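Local coordinates for protein DNA-(apurinic or apyrimidinic site) endonuclease 2 (Xenopus laevis, PDB 6WCD) that works in DNA base excision repair as a divalent-metal-dependent nuclease that weakly incises the backbone at abasic sites and degrades DNA ends in the 3'-to-5' direction, at residues F239-R244 and Y274-R279; G10-R15 and D43-I48; S75-A80 and P311-K316. All coordinates share one frame; numbering follows the deposited sequence.

Contact 1. Residues F239-R244 and Y274-R279; sequences FYDSFR and YILGNR
Y240 and G277 form the hydrogen-bonded pair of a short antiparallel ladder: Y240 N donates to G277 O over 2.8 Å, nearly straight at 169°, and G277 N returns a bond to Y240 O. F239 with N278 and D241 with L276 are the flanking non-hydrogen-bonded pairs. Where strand 239-241 turns into a helix, chi1 of 66° turns S242 OG onto I275 O at 2.7 Å, and this one carbonyl is gripped by both S242 N and S242 OG. One water joins D241 OD1, F243 N and I275 N.

Two aromatic rings add side-chain contacts. In one of its two modelled conformers R279 runs across the Y240 ring at about a right angle, its CG 3.8 Å from the ring centroid in a CH-pi contact over one face. At the polar ends, the bond from R279 NH1 to Y240 OH (3.1 Å, 121°) is weak, and doubtful because it rests on that conformer; E283 also bonds the hydroxyl, and G237 O takes R279 NE. A leucine in place of Y240 would probably leave the aliphatic part of R279 without its flat support and E283 without this partner. D241 OD2 lies 3.5 Å from Y274 CE1 at the ring edge.

Backbone bonds thus fix the pairing of strand 239-241 with strand 269-278 inside the DNase I-like domain, while buried polar groups are satisfied: D241 by a salt bridge to R271, S242 OG by I275 O and S289.

Contact 2. Residues G10-R15 and D43-I48; sequences GIRATR and DEPSAI. With BU1 (1,4-butanediol), chain F.
I11 and S46 mark the closest backbone approach, their CA atoms 6.6 Å apart, where a turn with helical angles at 11-14 faces the short helix 44-47; the joining is left to side chains. R12 carries the polar part. Its guanidinium takes D43 side-on in a salt bridge with one nitrogen for each carboxylate oxygen: R12 NE donates to D43 OD2 over 2.9 Å at 166°, and R12 NH2 donates to D43 OD1 over 2.8 Å. Both oxygens are met on their syn sides, and the two flat groups are close to coplanar (19°), which lets both nitrogens reach, although both donors lie somewhat out of the carboxylate plane. The arginine chain folds at chi2 (-70°), which swings its end round to the aspartate although its CB is not aimed there.

A second donor steadies the carboxylate. S46 OG gives a hydrogen bond of 2.7 Å to D43 OD2, arriving from above the carboxylate plane, so this oxygen serves R12 and S46 together; D43 is also the N-cap of the helix that holds S46. Such a double grip is likely to favour the charged carboxylate. P45 CG packs against the guanidinium, 3.7 Å from R12 NH2.

On the inner side the aliphatic I11 packs on S46: I11 CG2 lies 3.5 Å from S46 OG, and I11 CD1 lies 3.9 Å from S46 O, a buried carbonyl oxygen without a partner in the model. A butanediol molecule rests against the R12, A13 and R15 side chains.

Segment 10-15 links strand 2-7 to helix 18-25, and its backbone bonds from G10 to E34 and I11 to T35 hold it beside the end of strand 29-33, next to the magnesium ligands N9 and E34. Helix 44-47 leads on to strand 53-57, whose S54 bonds A47 O.

Contact 3. Residues S75-A80 and P311-K316; sequences STTPQA and PIAANK. With BU1 (1,4-butanediol), chain D.
The carboxamide of Q79 has I312 O lying in its own plane and A314 CB standing above that plane, 3.8 Å from NE2. Q79 NE2 donates to I312 O over 3.1 Å, almost perfectly straight at 177°, yet it comes to that carbonyl from above the carbonyl's plane, 41° out of it. A bend at chi2 (72°) brings the amide back over segment 311-316, and its other end, OE1, accepts from R125 N, so both ends of the amide are engaged and its rotation is fixed. The puckered P311 ring packs on the start of segment 75-80: its CB and CG both approach S75 O, CB at 3.5 Å, while T76 CG2 packs 3.7 Å from CB. A butanediol molecule lies beside P311 and S75, anchored by hydrogen bonds to M1 N and Q310 OE1.

Backbone polarity is shared out between the two segments. A314 N donates to T77 O over 2.9 Å, and a water donates both to T77 O and to I312 O, giving each carbonyl a second donor. Another water spans S75 O and P311 O. Small side chains let the chains come close: A313 CB sits 3.6 Å from S75 O, and A314 CB 3.4 Å from P78 O.

This is structural packing away from the annotated catalytic and metal sites. Segment 75-80 connects strand 68-72 to strand 80-83, and segment 311-316 leaves strand 310-312. Strands 80-83 and 310-312 both pair antiparallel with strand 119-127, where I312 bonds R125, and Q79 with A80 opposite Q123 makes a classic beta bulge. P78 meanwhile packs on N53 and Y55 of strand 53-57, an outermost strand of the six-stranded sheet, so the contact reaches both sheets of the domain.

Overall arrangement
Contact 1 is the buried one, its centre about 12 Å from that of the chain, against about 18 and 19 Å for contacts 2 and 3, which are partly buried. Its chemistry follows: regular strand pairing inside a sheet, with a single bridging water. Contact 3 touches the same eight-stranded sheet but at irregular chain, so waters and a glutamine amide do part of the work of a ladder. Contact 2, on the opposite side of the chain's centre from contact 1, relies on a salt bridge between a loop and the start of a helix. None of the three touches another; contacts 2 and 3 come nearest, at about 12 Å between nearest atoms.

Contact 1. Residues F239-R244 and Y274-R279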
loop_
_atom_site.group_PDB
_atom_site.type_symbol
_atom_site.label_atom_id
_atom_site.label_comp_id
_atom_site.label_asym_id
_atom_site.label_seq_id
_atom_site.Cartn_x
_atom_site.Cartn_y
_atom_site.Cartn_z
ATOM N N PHE A 239 -7.225 10.622 -8.970
ATOM C CA PHE A 239 -7.224 9.187 -8.668
ATOM C C PHE A 239 -8.637 8.671 -8.516
ATOM O O PHE A 239 -9.520 9.370 -8.028
ATOM C CB PHE A 239 -6.400 8.938 -7.401
ATOM C CG PHE A 239 -4.927 9.103 -7.614
ATOM C CD1 PHE A 239 -4.308 10.352 -7.523
ATOM C CD2 PHE A 239 -4.175 8.046 -8.009
ATOM C CE1 PHE A 239 -2.910 10.471 -7.821
ATOM C CE2 PHE A 239 -2.817 8.161 -8.271
ATOM C CZ PHE A 239 -2.202 9.391 -8.217
ATOM N N TYR A 240 -8.879 7.432 -8.947
ATOM C CA TYR A 240 -10.142 6.769 -8.726
ATOM C C TYR A 240 -9.960 5.634 -7.704
ATOM O O TYR A 240 -8.970 4.898 -7.740
ATOM C CB TYR A 240 -10.688 6.129 -10.004
ATOM C CG TYR A 240 -11.267 7.025 -11.048
ATOM C CD1 TYR A 240 -11.662 8.317 -10.756
ATOM C CD2 TYR A 240 -11.484 6.537 -12.337
ATOM C CE1 TYR A 240 -12.214 9.121 -11.715
ATOM C CE2 TYR A 240 -12.051 7.330 -13.306
ATOM C CZ TYR A 240 -12.416 8.623 -12.994
ATOM O OH TYR A 240 -12.974 9.430 -13.956
ATOM N N ASP A 241 -10.978 5.468 -6.875
ATOM C CA ASP A 241 -11.183 4.296 -6.014
ATOM C C ASP A 241 -11.636 3.133 -6.890
ATOM O O ASP A 241 -12.790 3.089 -7.338
ATOM C CB ASP A 241 -12.230 4.674 -4.979
ATOM C CG ASP A 241 -12.538 3.587 -3.964
ATOM O OD1 ASP A 241 -12.150 2.416 -4.124
ATOM O OD2 ASP A 241 -13.245 3.920 -2.982
ATOM N N SER A 242 -10.729 2.223 -7.199
ATOM C CA SER A 242 -11.040 1.260 -8.258
ATOM C C SER A 242 -12.177 0.346 -7.858
ATOM O O SER A 242 -12.953 -0.082 -8.705
ATOM C CB SER A 242 -9.783 0.455 -8.627
ATOM O OG SER A 242 -9.292 -0.407 -7.583
ATOM N N PHE A 243 -12.248 -0.053 -6.589
ATOM C CA PHE A 243 -13.356 -0.893 -6.185
ATOM C C PHE A 243 -14.684 -0.255 -6.561
ATOM O O PHE A 243 -15.581 -0.926 -7.069
ATOM C CB PHE A 243 -13.336 -1.172 -4.686
ATOM C CG PHE A 243 -14.496 -2.016 -4.193
ATOM C CD1 PHE A 243 -14.626 -3.347 -4.542
ATOM C CD2 PHE A 243 -15.461 -1.479 -3.377
ATOM C CE1 PHE A 243 -15.729 -4.085 -4.163
ATOM C CE2 PHE A 243 -16.529 -2.193 -2.968
ATOM C CZ PHE A 243 -16.681 -3.502 -3.344
ATOM N N ARG A 244 -14.838 1.059 -6.316
ATOM C CA ARG A 244 -16.115 1.694 -6.592
ATOM C C ARG A 244 -16.309 2.029 -8.058
ATOM O O ARG A 244 -17.445 2.226 -8.498
ATOM C CB ARG A 244 -16.244 2.967 -5.737
ATOM C CG ARG A 244 -16.459 2.656 -4.300
ATOM C CD ARG A 244 -17.747 1.890 -4.021
ATOM N NE ARG A 244 -17.860 1.610 -2.587
ATOM C CZ ARG A 244 -18.687 0.711 -2.062
ATOM N NH1 ARG A 244 -19.416 -0.078 -2.824
ATOM N NH2 ARG A 244 -18.705 0.551 -0.752
ATOM N N TYR A 274 -7.774 0.121 0.089
ATOM C CA TYR A 274 -8.052 0.629 -1.221
ATOM C C TYR A 274 -6.992 0.246 -2.215
ATOM O O TYR A 274 -5.824 0.036 -1.888
ATOM C CB TYR A 274 -8.106 2.168 -1.208
ATOM C CG TYR A 274 -9.126 2.799 -0.327
ATOM C CD1 TYR A 274 -10.274 3.313 -0.856
ATOM C CD2 TYR A 274 -8.893 3.001 1.009
ATOM C CE1 TYR A 274 -11.199 3.981 -0.088
ATOM C CE2 TYR A 274 -9.824 3.620 1.795
ATOM C CZ TYR A 274 -10.953 4.136 1.251
ATOM O OH TYR A 274 -11.895 4.823 1.986
ATOM N N ILE A 275 -7.421 0.205 -3.504
ATOM C CA ILE A 275 -6.516 0.229 -4.653
ATOM C C ILE A 275 -6.919 1.437 -5.473
ATOM O O ILE A 275 -7.957 1.449 -6.152
ATOM C CB ILE A 275 -6.543 -1.076 -5.473
ATOM C CG1 ILE A 275 -6.116 -2.223 -4.570
ATOM C CG2 ILE A 275 -5.667 -0.912 -6.702
ATOM C CD1 ILE A 275 -6.258 -3.609 -5.200
ATOM N N LEU A 276 -6.144 2.508 -5.371
ATOM C CA LEU A 276 -6.420 3.756 -6.075
ATOM C C LEU A 276 -5.529 3.818 -7.294
ATOM O O LEU A 276 -4.382 3.382 -7.261
ATOM C CB LEU A 276 -6.132 4.962 -5.154
ATOM C CG LEU A 276 -6.768 4.921 -3.774
ATOM C CD1 LEU A 276 -6.245 6.160 -3.047
ATOM C CD2 LEU A 276 -8.259 4.833 -3.839
ATOM N N GLY A 277 -6.057 4.277 -8.412
ATOM C CA GLY A 277 -5.235 4.417 -9.607
ATOM C C GLY A 277 -5.548 5.731 -10.278
ATOM O O GLY A 277 -6.640 6.270 -10.145
ATOM N N ASN A 278 -4.598 6.232 -11.054
ATOM C CA ASN A 278 -4.940 7.432 -11.796
ATOM C C ASN A 278 -6.066 7.133 -12.796
ATOM O O ASN A 278 -6.225 5.987 -13.263
ATOM C CB ASN A 278 -3.716 8.019 -12.494
ATOM C CG ASN A 278 -3.044 7.032 -13.424
ATOM O OD1 ASN A 278 -2.398 6.089 -12.959
ATOM N ND2 ASN A 278 -3.122 7.296 -14.722
ATOM N N ARG A 279 -6.832 8.169 -13.137
ATOM C CA ARG A 279 -8.049 7.987 -13.931
ATOM C C ARG A 279 -7.781 7.159 -15.180
ATOM O O ARG A 279 -8.503 6.188 -15.461
ATOM C CB ARG A 279 -8.646 9.336 -14.299
ATOM C CG ARG A 279 -9.091 10.168 -13.077
ATOM C CD ARG A 279 -10.041 11.259 -13.559
ATOM N NE ARG A 279 -10.486 12.172 -12.512
ATOM C CZ ARG A 279 -11.694 12.744 -12.480
ATOM N NH1 ARG A 279 -12.601 12.480 -13.404
ATOM N NH2 ARG A 279 -12.007 13.588 -11.495
HETATM O O HOH W 1 -10.335 0.422 -4.083
#

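Contact 2. Residues G10-R15 and D43-I48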
loop_
_atom_site.group_PDB
_atom_site.type_symbol
_atom_site.label_atom_id
_atom_site.label_comp_id
_atom_site.label_asym_id
_atom_site.label_seq_id
_atom_site.Cartn_x
_atom_site.Cartn_y
_atom_site.Cartn_z
ATOM N N GLY A 10 0.687 -8.283 11.001
ATOM C CA GLY A 10 1.846 -9.045 11.423
ATOM C C GLY A 10 2.035 -10.285 10.525
ATOM O O GLY A 10 1.218 -11.211 10.564
ATOM N N ILE A 11 3.116 -10.337 9.754
ATOM C CA ILE A 11 3.385 -11.515 8.924
ATOM C C ILE A 11 3.451 -12.778 9.756
ATOM O O ILE A 11 2.825 -13.794 9.443
ATOM C CB ILE A 11 4.667 -11.332 8.116
ATOM C CG1 ILE A 11 4.464 -10.291 7.023
ATOM C CG2 ILE A 11 5.121 -12.648 7.480
ATOM C CD1 ILE A 11 5.752 -9.917 6.275
ATOM N N ARG A 12 4.229 -12.762 10.826
ATOM C CA ARG A 12 4.370 -13.930 11.695
ATOM C C ARG A 12 3.046 -14.322 12.350
ATOM O O ARG A 12 2.780 -15.515 12.543
ATOM C CB ARG A 12 5.430 -13.664 12.753
ATOM C CG ARG A 12 6.882 -13.657 12.222
ATOM C CD ARG A 12 7.269 -15.029 11.861
ATOM N NE ARG A 12 8.685 -15.170 11.512
ATOM C CZ ARG A 12 9.272 -16.345 11.462
ATOM N NH1 ARG A 12 8.586 -17.460 11.725
ATOM N NH2 ARG A 12 10.591 -16.429 11.232
ATOM N N ALA A 13 2.209 -13.333 12.703
ATOM C CA ALA A 13 0.982 -13.586 13.454
ATOM C C ALA A 13 -0.075 -14.356 12.648
ATOM O O ALA A 13 -1.017 -14.892 13.248
ATOM C CB ALA A 13 0.445 -12.243 13.917
ATOM N N THR A 14 0.063 -14.449 11.341
ATOM C CA THR A 14 -0.855 -15.286 10.573
ATOM C C THR A 14 -0.706 -16.766 10.888
ATOM O O THR A 14 -1.642 -17.535 10.661
ATOM C CB THR A 14 -0.663 -15.109 9.070
ATOM O OG1 THR A 14 0.678 -15.524 8.696
ATOM C CG2 THR A 14 -0.886 -13.696 8.653
ATOM N N ARG A 15 0.449 -17.185 11.439
ATOM C CA ARG A 15 0.735 -18.567 11.788
ATOM C C ARG A 15 0.641 -19.508 10.591
ATOM O O ARG A 15 0.331 -20.701 10.742
ATOM C CB ARG A 15 -0.145 -19.035 12.948
ATOM C CG ARG A 15 0.055 -18.190 14.225
ATOM C CD ARG A 15 1.533 -18.156 14.661
ATOM N NE ARG A 15 1.732 -17.406 15.894
ATOM C CZ ARG A 15 1.669 -17.936 17.099
ATOM N NH1 ARG A 15 1.454 -19.244 17.251
ATOM N NH2 ARG A 15 1.852 -17.143 18.148
ATOM N N ASP A 43 14.524 -11.406 10.637
ATOM C CA ASP A 43 13.444 -12.330 10.238
ATOM C C ASP A 43 13.523 -12.636 8.755
ATOM O O ASP A 43 12.701 -12.210 7.944
ATOM C CB ASP A 43 12.082 -11.778 10.639
ATOM C CG ASP A 43 11.020 -12.844 10.606
ATOM O OD1 ASP A 43 11.395 -13.983 10.210
ATOM O OD2 ASP A 43 9.835 -12.535 10.930
ATOM N N GLU A 44 14.521 -13.449 8.419
ATOM C CA GLU A 44 14.752 -13.820 7.031
ATOM C C GLU A 44 13.558 -14.537 6.447
ATOM O O GLU A 44 13.200 -14.253 5.290
ATOM C CB GLU A 44 16.013 -14.673 6.948
ATOM C CG GLU A 44 16.453 -14.883 5.515
ATOM C CD GLU A 44 17.612 -15.866 5.424
ATOM O OE1 GLU A 44 17.530 -16.935 6.063
ATOM O OE2 GLU A 44 18.602 -15.566 4.726
ATOM N N PRO A 45 12.879 -15.430 7.160
ATOM C CA PRO A 45 11.735 -16.122 6.520
ATOM C C PRO A 45 10.599 -15.204 6.154
ATOM O O PRO A 45 9.838 -15.543 5.251
ATOM C CB PRO A 45 11.317 -17.149 7.579
ATOM C CG PRO A 45 12.599 -17.432 8.348
ATOM C CD PRO A 45 13.279 -16.052 8.431
ATOM N N SER A 46 10.408 -14.083 6.845
ATOM C CA SER A 46 9.343 -13.161 6.513
ATOM C C SER A 46 9.750 -12.233 5.394
ATOM O O SER A 46 8.869 -11.628 4.779
ATOM C CB SER A 46 8.946 -12.378 7.749
ATOM O OG SER A 46 8.353 -13.211 8.725
ATOM N N ALA A 47 11.021 -12.068 5.135
ATOM C CA ALA A 47 11.497 -11.102 4.145
ATOM C C ALA A 47 11.846 -11.740 2.821
ATOM O O ALA A 47 11.609 -11.118 1.775
ATOM C CB ALA A 47 12.713 -10.362 4.694
ATOM N N ILE A 48 12.407 -12.936 2.809
ATOM C CA ILE A 48 12.902 -13.583 1.600
ATOM C C ILE A 48 12.063 -14.825 1.375
ATOM O O ILE A 48 12.092 -15.775 2.178
ATOM C CB ILE A 48 14.399 -13.881 1.708
ATOM C CG1 ILE A 48 15.130 -12.529 1.749
ATOM C CG2 ILE A 48 14.890 -14.636 0.456
ATOM C CD1 ILE A 48 16.593 -12.619 1.948
HETATM C C1 BU1 F . 5.100 -12.717 16.493
HETATM C C2 BU1 F . 3.853 -13.564 16.163
HETATM C C3 BU1 F . 2.629 -12.944 16.839
HETATM C C4 BU1 F . 1.582 -14.005 17.195
HETATM O O5 BU1 F . 6.266 -13.111 15.783
HETATM O O6 BU1 F . 0.313 -13.406 17.355
#

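Contact 3. Residues S75-A80 and P311-K316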
loop_
_atom_site.group_PDB
_atom_site.type_symbol
_atom_site.label_atom_id
_atom_site.label_comp_id
_atom_site.label_asym_id
_atom_site.label_seq_id
_atom_site.Cartn_x
_atom_site.Cartn_y
_atom_site.Cartn_z
ATOM N N SER A 75 8.109 -11.973 -12.983
ATOM C CA SER A 75 7.443 -11.251 -14.075
ATOM C C SER A 75 7.392 -9.746 -13.851
ATOM O O SER A 75 7.293 -8.980 -14.844
ATOM C CB SER A 75 5.986 -11.745 -14.193
ATOM O OG SER A 75 5.240 -11.464 -13.018
ATOM N N THR A 76 7.479 -9.283 -12.608
ATOM C CA THR A 76 7.271 -7.888 -12.285
ATOM C C THR A 76 8.433 -7.252 -11.565
ATOM O O THR A 76 8.241 -6.235 -10.905
ATOM C CB THR A 76 6.017 -7.691 -11.429
ATOM O OG1 THR A 76 6.084 -8.579 -10.310
ATOM C CG2 THR A 76 4.832 -7.978 -12.219
ATOM N N THR A 77 9.623 -7.848 -11.644
ATOM C CA THR A 77 10.777 -7.263 -10.979
ATOM C C THR A 77 10.847 -5.786 -11.330
ATOM O O THR A 77 10.900 -5.446 -12.512
ATOM C CB THR A 77 12.040 -7.984 -11.426
ATOM O OG1 THR A 77 11.918 -9.401 -11.122
ATOM C CG2 THR A 77 13.265 -7.464 -10.715
ATOM N N PRO A 78 10.892 -4.893 -10.354
ATOM C CA PRO A 78 10.838 -3.466 -10.623
ATOM C C PRO A 78 12.143 -2.896 -11.134
ATOM O O PRO A 78 13.246 -3.332 -10.768
ATOM C CB PRO A 78 10.453 -2.859 -9.267
ATOM C CG PRO A 78 10.949 -3.824 -8.273
ATOM C CD PRO A 78 10.779 -5.170 -8.891
ATOM N N GLN A 79 12.009 -1.862 -11.964
ATOM C CA GLN A 79 13.173 -1.132 -12.429
ATOM C C GLN A 79 13.737 -0.226 -11.357
ATOM O O GLN A 79 14.933 0.108 -11.399
ATOM C CB GLN A 79 12.812 -0.320 -13.687
ATOM C CG GLN A 79 12.714 -1.143 -14.995
ATOM C CD GLN A 79 11.506 -2.065 -15.124
ATOM O OE1 GLN A 79 10.501 -1.913 -14.437
ATOM N NE2 GLN A 79 11.597 -3.020 -16.055
ATOM N N ALA A 80 12.925 0.174 -10.387
ATOM C CA ALA A 80 13.344 1.068 -9.338
ATOM C C ALA A 80 12.494 0.792 -8.108
ATOM O O ALA A 80 11.373 0.305 -8.197
ATOM C CB ALA A 80 13.207 2.532 -9.748
ATOM N N PRO A 311 3.425 -6.800 -17.732
ATOM C CA PRO A 311 4.643 -6.234 -17.154
ATOM C C PRO A 311 5.871 -6.652 -17.927
ATOM O O PRO A 311 5.926 -7.713 -18.553
ATOM C CB PRO A 311 4.647 -6.842 -15.756
ATOM C CG PRO A 311 4.050 -8.134 -15.943
ATOM C CD PRO A 311 2.942 -7.944 -16.946
ATOM N N ILE A 312 6.881 -5.791 -17.853
ATOM C CA ILE A 312 8.215 -6.034 -18.415
ATOM C C ILE A 312 9.150 -6.044 -17.208
ATOM O O ILE A 312 9.301 -5.018 -16.528
ATOM C CB ILE A 312 8.631 -4.963 -19.409
ATOM C CG1 ILE A 312 7.687 -4.909 -20.624
ATOM C CG2 ILE A 312 10.040 -5.228 -19.881
ATOM C CD1 ILE A 312 7.900 -3.677 -21.457
ATOM N N ALA A 313 9.718 -7.204 -16.900
ATOM C CA ALA A 313 10.575 -7.317 -15.720
ATOM C C ALA A 313 11.917 -6.666 -15.959
ATOM O O ALA A 313 12.507 -6.788 -17.042
ATOM C CB ALA A 313 10.803 -8.790 -15.414
ATOM N N ALA A 314 12.434 -6.039 -14.911
ATOM C CA ALA A 314 13.824 -5.580 -14.938
ATOM C C ALA A 314 14.770 -6.764 -14.918
ATOM O O ALA A 314 14.436 -7.846 -14.435
ATOM C CB ALA A 314 14.092 -4.698 -13.716
ATOM N N ASN A 315 15.999 -6.524 -15.406
ATOM C CA ASN A 315 16.989 -7.575 -15.488
ATOM C C ASN A 315 17.686 -7.828 -14.168
ATOM O O ASN A 315 18.352 -8.852 -14.023
ATOM C CB ASN A 315 18.065 -7.233 -16.527
ATOM C CG ASN A 315 17.484 -6.732 -17.832
ATOM O OD1 ASN A 315 17.691 -5.576 -18.211
ATOM N ND2 ASN A 315 16.758 -7.602 -18.534
ATOM N N LYS A 316 17.552 -6.920 -13.218
ATOM C CA LYS A 316 18.196 -7.068 -11.927
ATOM C C LYS A 316 17.283 -6.407 -10.925
ATOM O O LYS A 316 16.644 -5.412 -11.218
ATOM C CB LYS A 316 19.595 -6.436 -11.918
ATOM C CG LYS A 316 20.368 -6.511 -10.619
ATOM C CD LYS A 316 21.870 -6.558 -10.931
ATOM C CE LYS A 316 22.709 -5.810 -9.915
ATOM N NZ LYS A 316 22.706 -6.459 -8.580
HETATM C C1 BU1 D . 3.300 -12.803 -16.551
HETATM C C2 BU1 D . 2.747 -12.006 -15.363
HETATM C C3 BU1 D . 1.268 -11.661 -15.537
HETATM C C4 BU1 D . 1.146 -10.333 -16.268
HETATM O O5 BU1 D . 3.908 -11.952 -17.492
HETATM O O6 BU1 D . -0.133 -10.090 -16.816
HETATM O O HOH W 2 7.473 -9.719 -17.405
HETATM O O HOH W 3 8.381 -4.674 -13.681
HETATM O O HOH W 4 16.175 -2.891 -11.419
#